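Local coordinates for protein probable fatty acyl-CoA transferase Rv3272 (PDB 5YIY) that binds fatty acyl-CoAs of varying chain length, palmitoyl-CoA most tightly, and probably acts in fatty acid metabolism as a homodimeric family III CoA transferase, at residues A[19-24]-A[47-52]; A[31-36]-A[69-74]; A[144-149]-A[171-176]. The protein carries 1 engineered substitution. All coordinates share one frame; numbering follows the deposited sequence. Where two conformers were deposited one is given.

Contact 1. Residues A[19-24]-A[47-52]; sequences TQNVAG and EAARQI
Gln20 CA lies over one face of the Glu47 carboxylate, 3.5 Å from Glu47 OE2, and the backbone N of Asn21 meets OE2 from above that same face, while a water sits near the plane at the OE2 edge. The approach of Asn21 is 43° out of the carboxylate plane, and the hydrogen bond it donates, 2.8 Å from Asn21 N to Glu47 OE2, is bent to 139° at the hydrogen. Gln20 CB lies 4.1 Å from Glu47 CG. Glu47 reaches the loop before helix 23-33 because its chain is extended, with CG anti to the backbone N (chi1 -165°). Its other oxygen, OE1, forms a salt bridge with Lys40 of strand 37-42. The water ties the second half of the contact: it donates to the amide oxygen of Asn21 (water O to Asn21 OD1, 3.3 Å), weakly to Glu47 OE2, and accepts a weak bond from the backbone N of Ala49. The Ala49 methyl approaches the amide oxygen loosely, Ala49 CB to Asn21 OD1 4.2 Å. A buried carboxylate thus links the loop leading into helix 23-33 to the loop after strand 37-42, with OE1 on Lys40 and OE2 on the N-H of Asn21 and, weakly, on the water. The lysine and the backbone N-H would probably favour the ionised form of Glu47.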
loop_
_atom_site.group_PDB
_atom_site.type_symbol
_atom_site.label_atom_id
_atom_site.label_comp_id
_atom_site.label_asym_id
_atom_site.label_seq_id
_atom_site.Cartn_x
_atom_site.Cartn_y
_atom_site.Cartn_z
ATOM N N THR A 19 -6.779 -9.805 15.377
ATOM C CA THR A 19 -5.631 -8.941 15.124
ATOM C C THR A 19 -5.541 -7.747 16.071
ATOM O O THR A 19 -6.535 -7.338 16.672
ATOM C CB THR A 19 -5.656 -8.414 13.680
ATOM O OG1 THR A 19 -6.793 -7.561 13.502
ATOM C CG2 THR A 19 -5.740 -9.570 12.695
ATOM N N GLN A 20 -4.338 -7.194 16.194
ATOM C CA GLN A 20 -4.102 -6.014 17.021
ATOM C C GLN A 20 -3.402 -4.916 16.226
ATOM O O GLN A 20 -2.949 -5.145 15.103
ATOM C CB GLN A 20 -3.262 -6.371 18.249
ATOM C CG GLN A 20 -3.790 -7.532 19.073
ATOM C CD GLN A 20 -3.128 -7.616 20.435
ATOM O OE1 GLN A 20 -1.988 -7.185 20.611
ATOM N NE2 GLN A 20 -3.836 -8.181 21.404
ATOM N N ASN A 21 -3.321 -3.730 16.824
ATOM C CA ASN A 21 -2.613 -2.582 16.252
ATOM C C ASN A 21 -3.218 -2.061 14.948
ATOM O O ASN A 21 -4.390 -1.689 14.908
ATOM C CB ASN A 21 -1.134 -2.919 16.044
ATOM C CG ASN A 21 -0.474 -3.429 17.310
ATOM O OD1 ASN A 21 -0.717 -2.914 18.401
ATOM N ND2 ASN A 21 0.367 -4.448 17.170
ATOM N N VAL A 22 -2.413 -2.021 13.890
ATOM C CA VAL A 22 -2.802 -1.317 12.670
ATOM C C VAL A 22 -3.123 -2.217 11.475
ATOM O O VAL A 22 -4.227 -2.163 10.935
ATOM C CB VAL A 22 -1.698 -0.333 12.236
ATOM C CG1 VAL A 22 -2.082 0.358 10.936
ATOM C CG2 VAL A 22 -1.438 0.687 13.333
ATOM N N ALA A 23 -2.156 -3.037 11.066
ATOM C CA ALA A 23 -2.243 -3.766 9.802
ATOM C C ALA A 23 -3.432 -4.722 9.745
ATOM O O ALA A 23 -4.228 -4.681 8.805
ATOM C CB ALA A 23 -0.950 -4.526 9.550
ATOM N N GLY A 24 -3.549 -5.580 10.751
ATOM C CA GLY A 24 -4.651 -6.523 10.828
ATOM C C GLY A 24 -6.033 -5.904 10.973
ATOM O O GLY A 24 -6.941 -6.246 10.214
ATOM N N GLU A 47 -7.896 -4.536 23.759
ATOM C CA GLU A 47 -6.701 -4.409 22.935
ATOM C C GLU A 47 -5.749 -3.376 23.536
ATOM O O GLU A 47 -6.184 -2.404 24.153
ATOM C CB GLU A 47 -7.084 -4.023 21.503
ATOM C CG GLU A 47 -5.978 -4.216 20.484
ATOM C CD GLU A 47 -6.360 -3.729 19.100
ATOM O OE1 GLU A 47 -7.507 -3.980 18.672
ATOM O OE2 GLU A 47 -5.513 -3.090 18.440
ATOM N N ALA A 48 -4.450 -3.593 23.362
ATOM C CA ALA A 48 -3.446 -2.707 23.942
ATOM C C ALA A 48 -3.397 -1.361 23.226
ATOM O O ALA A 48 -3.003 -0.352 23.811
ATOM C CB ALA A 48 -2.077 -3.372 23.911
ATOM N N ALA A 49 -3.805 -1.349 21.960
ATOM C CA ALA A 49 -3.761 -0.134 21.152
ATOM C C ALA A 49 -4.864 0.849 21.540
ATOM O O ALA A 49 -4.858 2.002 21.106
ATOM C CB ALA A 49 -3.860 -0.482 19.675
ATOM N N ARG A 50 -5.806 0.389 22.358
ATOM C CA ARG A 50 -6.909 1.233 22.808
ATOM C C ARG A 50 -6.429 2.296 23.790
ATOM O O ARG A 50 -7.124 3.279 24.043
ATOM C CB ARG A 50 -8.003 0.387 23.464
ATOM C CG ARG A 50 -8.467 -0.801 22.639
ATOM C CD ARG A 50 -9.456 -1.651 23.422
ATOM N NE ARG A 50 -10.775 -1.034 23.488
ATOM C CZ ARG A 50 -11.842 -1.485 22.837
ATOM N NH1 ARG A 50 -11.751 -2.567 22.077
ATOM N NH2 ARG A 50 -13.003 -0.856 22.950
ATOM N N GLN A 51 -5.235 2.093 24.336
ATOM C CA GLN A 51 -4.711 2.959 25.385
ATOM C C GLN A 51 -3.714 3.989 24.857
ATOM O O GLN A 51 -3.392 4.958 25.545
ATOM C CB GLN A 51 -4.060 2.114 26.480
ATOM C CG GLN A 51 -5.032 1.185 27.192
ATOM C CD GLN A 51 -4.333 0.153 28.052
ATOM O OE1 GLN A 51 -3.210 -0.257 27.761
ATOM N NE2 GLN A 51 -4.995 -0.272 29.121
ATOM N N ILE A 52 -3.225 3.779 23.639
ATOM C CA ILE A 52 -2.320 4.737 23.014
ATOM C C ILE A 52 -3.108 5.942 22.510
ATOM O O ILE A 52 -3.554 5.971 21.363
ATOM C CB ILE A 52 -1.536 4.106 21.847
ATOM C CG1 ILE A 52 -0.896 2.787 22.284
ATOM C CG2 ILE A 52 -0.477 5.069 21.330
ATOM C CD1 ILE A 52 -0.098 2.105 21.193
HETATM O O HOH W 1 -3.001 -3.607 20.640
#

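Contact 2. Residues A[31-36]-A[69-74]; sequences LVDLGA and NNRGKK
Asp33, at the end of helix 23-33, faces Arg71 in a long salt bridge, with 3.5 Å from Asp33 OD2 to Arg71 NH2 and a weak hydrogen bond at 156°. OD2 lies at the edge of the guanidinium, in its plane, and the carboxylate is turned 30° from that plane. Arg71 is bent at chi3 (-70°), which carries its guanidinium back toward the helix. The same Asp33 oxygen has a stronger partner in the hydroxyl of Thr365. The extended chain of Lys73 runs back toward the start of its own turn and brings NZ to the backbone oxygen of Asn69 (Lys73 NZ to Asn69 O, 3.0 Å), in the carbonyl plane, and to the side-chain oxygen of Asn70 (Lys73 NZ to Asn70 OD1, 3.3 Å), above the amide plane. NZ also forms a salt bridge with Asp17, its strongest partner, and a bond to Pro25 O.

Val32 packs on the backbone of the beta turn and on the Lys73 chain. Its CG1 rests 3.3 Å from Arg71 O, and its CG2 packs 3.7 Å from Lys73 CG, the two side chains crossing at about a right angle. Gly72, with positive phi, brings its CA within 4.3 Å of Val32 CG1. Val38 of strand 37-42 and Val376 also touch Val32. Residues 70-73 form a type II beta turn, and the helix ends in a Schellman motif with Gly35 as C-prime residue; together they set a helix C-terminus against the turn that enters strand 74-77, outermost within this chain in the parallel sheet of the Rossmann-fold domain.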
loop_
_atom_site.group_PDB
_atom_site.type_symbol
_atom_site.label_atom_id
_atom_site.label_comp_id
_atom_site.label_asym_id
_atom_site.label_seq_id
_atom_site.Cartn_x
_atom_site.Cartn_y
_atom_site.Cartn_z
ATOM N N LEU A 31 -13.321 -4.802 5.573
ATOM C CA LEU A 31 -14.405 -5.775 5.509
ATOM C C LEU A 31 -15.683 -5.219 6.132
ATOM O O LEU A 31 -16.785 -5.506 5.664
ATOM C CB LEU A 31 -14.002 -7.077 6.204
ATOM C CG LEU A 31 -12.778 -7.797 5.634
ATOM C CD1 LEU A 31 -12.539 -9.114 6.357
ATOM C CD2 LEU A 31 -12.927 -8.022 4.137
ATOM N N VAL A 32 -15.528 -4.425 7.189
ATOM C CA VAL A 32 -16.665 -3.776 7.834
ATOM C C VAL A 32 -17.335 -2.804 6.867
ATOM O O VAL A 32 -18.560 -2.787 6.734
ATOM C CB VAL A 32 -16.241 -3.024 9.113
ATOM C CG1 VAL A 32 -17.291 -1.997 9.508
ATOM C CG2 VAL A 32 -16.004 -4.001 10.249
ATOM N N ASP A 33 -16.519 -2.005 6.187
ATOM C CA ASP A 33 -17.018 -1.032 5.224
ATOM C C ASP A 33 -17.707 -1.718 4.048
ATOM O O ASP A 33 -18.602 -1.148 3.421
ATOM C CB ASP A 33 -15.877 -0.143 4.720
ATOM C CG ASP A 33 -15.360 0.802 5.786
ATOM O OD1 ASP A 33 -16.016 0.928 6.842
ATOM O OD2 ASP A 33 -14.298 1.421 5.569
ATOM N N LEU A 34 -17.289 -2.947 3.754
ATOM C CA LEU A 34 -17.895 -3.720 2.676
ATOM C C LEU A 34 -19.103 -4.524 3.156
ATOM O O LEU A 34 -19.667 -5.315 2.400
ATOM C CB LEU A 34 -16.861 -4.650 2.039
ATOM C CG LEU A 34 -15.680 -3.962 1.349
ATOM C CD1 LEU A 34 -14.668 -4.986 0.857
ATOM C CD2 LEU A 34 -16.163 -3.084 0.204
ATOM N N GLY A 35 -19.490 -4.325 4.412
ATOM C CA GLY A 35 -20.733 -4.877 4.921
ATOM C C GLY A 35 -20.636 -6.133 5.770
ATOM O O GLY A 35 -21.654 -6.658 6.217
ATOM N N ALA A 36 -19.420 -6.618 5.999
ATOM C CA ALA A 36 -19.233 -7.840 6.775
ATOM C C ALA A 36 -19.386 -7.591 8.272
ATOM O O ALA A 36 -19.089 -6.502 8.764
ATOM C CB ALA A 36 -17.871 -8.449 6.484
ATOM N N ASN A 69 -9.420 2.212 12.776
ATOM C CA ASN A 69 -9.386 0.884 12.171
ATOM C C ASN A 69 -10.344 -0.116 12.811
ATOM O O ASN A 69 -10.292 -1.309 12.510
ATOM C CB ASN A 69 -7.963 0.323 12.223
ATOM C CG ASN A 69 -6.991 1.124 11.381
ATOM O OD1 ASN A 69 -7.344 1.626 10.314
ATOM N ND2 ASN A 69 -5.758 1.249 11.859
ATOM N N ASN A 70 -11.220 0.363 13.688
ATOM C CA ASN A 70 -12.146 -0.527 14.380
ATOM C C ASN A 70 -13.569 0.017 14.452
ATOM O O ASN A 70 -14.323 -0.319 15.364
ATOM C CB ASN A 70 -11.634 -0.823 15.790
ATOM C CG ASN A 70 -10.317 -1.574 15.783
ATOM O OD1 ASN A 70 -10.289 -2.800 15.678
ATOM N ND2 ASN A 70 -9.216 -0.839 15.888
ATOM N N ARG A 71 -13.934 0.850 13.484
ATOM C CA ARG A 71 -15.287 1.392 13.410
ATOM C C ARG A 71 -16.290 0.312 13.018
ATOM O O ARG A 71 -16.051 -0.460 12.090
ATOM C CB ARG A 71 -15.351 2.548 12.410
ATOM C CG ARG A 71 -14.471 3.736 12.763
ATOM C CD ARG A 71 -14.445 4.765 11.639
ATOM N NE ARG A 71 -13.727 4.285 10.461
ATOM C CZ ARG A 71 -14.312 3.796 9.371
ATOM N NH1 ARG A 71 -15.634 3.721 9.300
ATOM N NH2 ARG A 71 -13.574 3.382 8.349
ATOM N N GLY A 72 -17.410 0.259 13.731
ATOM C CA GLY A 72 -18.492 -0.647 13.392
ATOM C C GLY A 72 -18.243 -2.104 13.735
ATOM O O GLY A 72 -19.059 -2.969 13.415
ATOM N N LYS A 73 -17.117 -2.382 14.384
ATOM C CA LYS A 73 -16.788 -3.747 14.779
ATOM C C LYS A 73 -17.482 -4.136 16.079
ATOM O O LYS A 73 -18.040 -3.290 16.777
ATOM C CB LYS A 73 -15.276 -3.918 14.935
ATOM C CG LYS A 73 -14.493 -3.818 13.640
ATOM C CD LYS A 73 -13.022 -4.111 13.877
ATOM C CE LYS A 73 -12.220 -4.010 12.593
ATOM N NZ LYS A 73 -10.778 -4.295 12.829
ATOM N N LYS A 74 -17.445 -5.427 16.394
ATOM C CA LYS A 74 -17.964 -5.926 17.660
ATOM C C LYS A 74 -16.817 -6.528 18.462
ATOM O O LYS A 74 -15.847 -7.020 17.887
ATOM C CB LYS A 74 -19.073 -6.953 17.423
ATOM C CG LYS A 74 -20.157 -6.460 16.477
ATOM C CD LYS A 74 -21.396 -7.336 16.521
ATOM C CE LYS A 74 -22.481 -6.783 15.610
ATOM N NZ LYS A 74 -23.772 -7.507 15.765
#

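Contact 3. Residues A[144-149]-A[171-176]; sequences GIDLVV and FQLVAN. Engineered in segment 171-176: Ala175 (natural residue Asp).
Asp146 points its carboxylate at the first turn of helix 173-196 and touches Gln172, Val174 and Ala175 at once. The backbone N of Ala175 donates to it, 2.6 Å from Ala175 N to Asp146 OD2 and 157° at the hydrogen, arriving nearly along the C-O axis. The backbone N of Val174 is also near, 2.9 Å from the same Asp146 OD2. Carbon atoms close in on both faces of the carboxylate. Gln172 covers one: bent at chi2, it lays its CB and CG over that face, Gln172 CG 3.8 Å from Asp146 CG, and its CA comes over the same face to 3.4 Å from Asp146 OD1. Val174 CB is on the opposite face, 3.3 Å from Asp146 OD2. The engineered methyl, Ala175 CB, stands 3.4 Å from Asp146 OD2, and the amide plane of Gln172 is turned 70° from the carboxylate.

An acid from a neighbouring helix thus takes an N-H at the N-terminus of helix 173-196, where Gln172 holds the N-cap position. In the natural protein residue 175 is an aspartate, inferred to be the nucleophile of this family III CoA transferase, so Asp146 contacts the backbone that carries that position.

Asp146 is placed by CG standing opposite its backbone N (chi1 179°), from the start of helix 146-152. One turn on, Val149 packs its CG1 4.2 Å from Val174 CG1, and Met206 of helix 206-213 touches both valines. Ala23 of helix 23-33 touches Ala175. Ile145 packs on Tyr266 of the second subunit.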
loop_
_atom_site.group_PDB
_atom_site.type_symbol
_atom_site.label_atom_id
_atom_site.label_comp_id
_atom_site.label_asym_id
_atom_site.label_seq_id
_atom_site.Cartn_x
_atom_site.Cartn_y
_atom_site.Cartn_z
ATOM N N GLY A 144 7.237 -8.503 14.646
ATOM C CA GLY A 144 7.650 -7.263 14.019
ATOM C C GLY A 144 6.591 -6.180 14.013
ATOM O O GLY A 144 5.408 -6.441 14.233
ATOM N N ILE A 145 7.031 -4.954 13.758
ATOM C CA ILE A 145 6.139 -3.807 13.686
ATOM C C ILE A 145 6.484 -3.021 12.424
ATOM O O ILE A 145 7.509 -3.285 11.794
ATOM C CB ILE A 145 6.255 -2.914 14.942
ATOM C CG1 ILE A 145 4.947 -2.157 15.194
ATOM C CG2 ILE A 145 7.444 -1.967 14.828
ATOM C CD1 ILE A 145 4.999 -1.229 16.386
ATOM N N ASP A 146 5.625 -2.074 12.055
ATOM C CA ASP A 146 5.765 -1.326 10.806
ATOM C C ASP A 146 7.159 -0.732 10.610
ATOM O O ASP A 146 7.731 -0.823 9.525
ATOM C CB ASP A 146 4.718 -0.211 10.744
ATOM C CG ASP A 146 4.818 0.615 9.476
ATOM O OD1 ASP A 146 5.637 1.559 9.436
ATOM O OD2 ASP A 146 4.072 0.325 8.518
ATOM N N LEU A 147 7.699 -0.131 11.664
ATOM C CA LEU A 147 9.010 0.508 11.598
ATOM C C LEU A 147 10.141 -0.484 11.338
ATOM O O LEU A 147 10.952 -0.288 10.433
ATOM C CB LEU A 147 9.285 1.275 12.892
ATOM C CG LEU A 147 10.717 1.779 13.074
ATOM C CD1 LEU A 147 11.112 2.694 11.931
ATOM C CD2 LEU A 147 10.863 2.492 14.405
ATOM N N VAL A 148 10.191 -1.542 12.138
ATOM C CA VAL A 148 11.276 -2.515 12.063
ATOM C C VAL A 148 11.253 -3.285 10.745
ATOM O O VAL A 148 12.295 -3.502 10.124
ATOM C CB VAL A 148 11.209 -3.509 13.239
ATOM C CG1 VAL A 148 12.361 -4.496 13.176
ATOM C CG2 VAL A 148 11.218 -2.761 14.561
ATOM N N VAL A 149 10.060 -3.687 10.319
ATOM C CA VAL A 149 9.897 -4.433 9.076
ATOM C C VAL A 149 10.309 -3.589 7.870
ATOM O O VAL A 149 10.962 -4.081 6.949
ATOM C CB VAL A 149 8.440 -4.914 8.901
ATOM C CG1 VAL A 149 8.231 -5.514 7.519
ATOM C CG2 VAL A 149 8.085 -5.925 9.980
ATOM N N PHE A 171 5.314 7.688 8.835
ATOM C CA PHE A 171 3.974 7.108 8.862
ATOM C C PHE A 171 4.025 5.605 8.601
ATOM O O PHE A 171 5.012 5.088 8.077
ATOM C CB PHE A 171 3.046 7.799 7.853
ATOM C CG PHE A 171 3.581 7.847 6.449
ATOM C CD1 PHE A 171 4.358 8.913 6.024
ATOM C CD2 PHE A 171 3.286 6.839 5.546
ATOM C CE1 PHE A 171 4.842 8.965 4.730
ATOM C CE2 PHE A 171 3.768 6.884 4.251
ATOM C CZ PHE A 171 4.547 7.948 3.842
ATOM N N GLN A 172 2.954 4.912 8.974
ATOM C CA GLN A 172 2.911 3.456 8.892
ATOM C C GLN A 172 2.555 2.980 7.489
ATOM O O GLN A 172 1.469 2.447 7.261
ATOM C CB GLN A 172 1.911 2.891 9.906
ATOM C CG GLN A 172 2.401 2.897 11.352
ATOM C CD GLN A 172 2.613 4.295 11.901
ATOM O OE1 GLN A 172 1.707 5.128 11.879
ATOM N NE2 GLN A 172 3.816 4.558 12.400
ATOM N N LEU A 173 3.478 3.176 6.552
ATOM C CA LEU A 173 3.249 2.816 5.157
ATOM C C LEU A 173 3.089 1.305 4.973
ATOM O O LEU A 173 2.200 0.857 4.251
ATOM C CB LEU A 173 4.386 3.343 4.265
ATOM C CG LEU A 173 5.808 2.771 4.334
ATOM C CD1 LEU A 173 6.613 3.239 3.134
ATOM C CD2 LEU A 173 6.518 3.150 5.626
ATOM N N VAL A 174 3.943 0.526 5.630
ATOM C CA VAL A 174 3.930 -0.925 5.475
ATOM C C VAL A 174 2.682 -1.547 6.096
ATOM O O VAL A 174 2.052 -2.418 5.498
ATOM C CB VAL A 174 5.183 -1.568 6.107
ATOM C CG1 VAL A 174 5.107 -3.086 6.030
ATOM C CG2 VAL A 174 6.436 -1.057 5.421
ATOM N N ALA A 175 2.323 -1.085 7.289
ATOM C CA ALA A 175 1.171 -1.622 8.002
ATOM C C ALA A 175 -0.127 -1.330 7.256
ATOM O O ALA A 175 -0.985 -2.203 7.118
ATOM C CB ALA A 175 1.108 -1.054 9.410
ATOM N N ASN A 176 -0.269 -0.098 6.778
ATOM C CA ASN A 176 -1.465 0.303 6.048
ATOM C C ASN A 176 -1.580 -0.400 4.699
ATOM O O ASN A 176 -2.674 -0.786 4.284
ATOM C CB ASN A 176 -1.486 1.820 5.856
ATOM C CG ASN A 176 -1.846 2.563 7.130
ATOM O OD1 ASN A 176 -2.598 2.059 7.963
ATOM N ND2 ASN A 176 -1.308 3.767 7.286
#

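How the contacts relate
Contact 1 touches both of the others. Its Val22 and Ala23 meet contact 3 beside Ala175, engineered from the aspartate inferred to be the nucleophile: Ala23 CB is 3.4 Å from Ala175 O, and Val22 CG1 is 3.8 Å from Ala175 CB. The side chain of Asn21 stands about 7 Å from that of Ala175. Lys40 bridges contacts 1 and 2, in a salt bridge with Glu47 and a hydrogen bond with Asn70, and helix 23-33 starts in 19-24 and ends in 31-36. Centres of contacts 1 and 2 are about 15 Å apart, those of 1 and 3 about 13 Å. Contacts 2 and 3 do not touch, their centres about 22 Å apart, and contact 2 lies away from the active site.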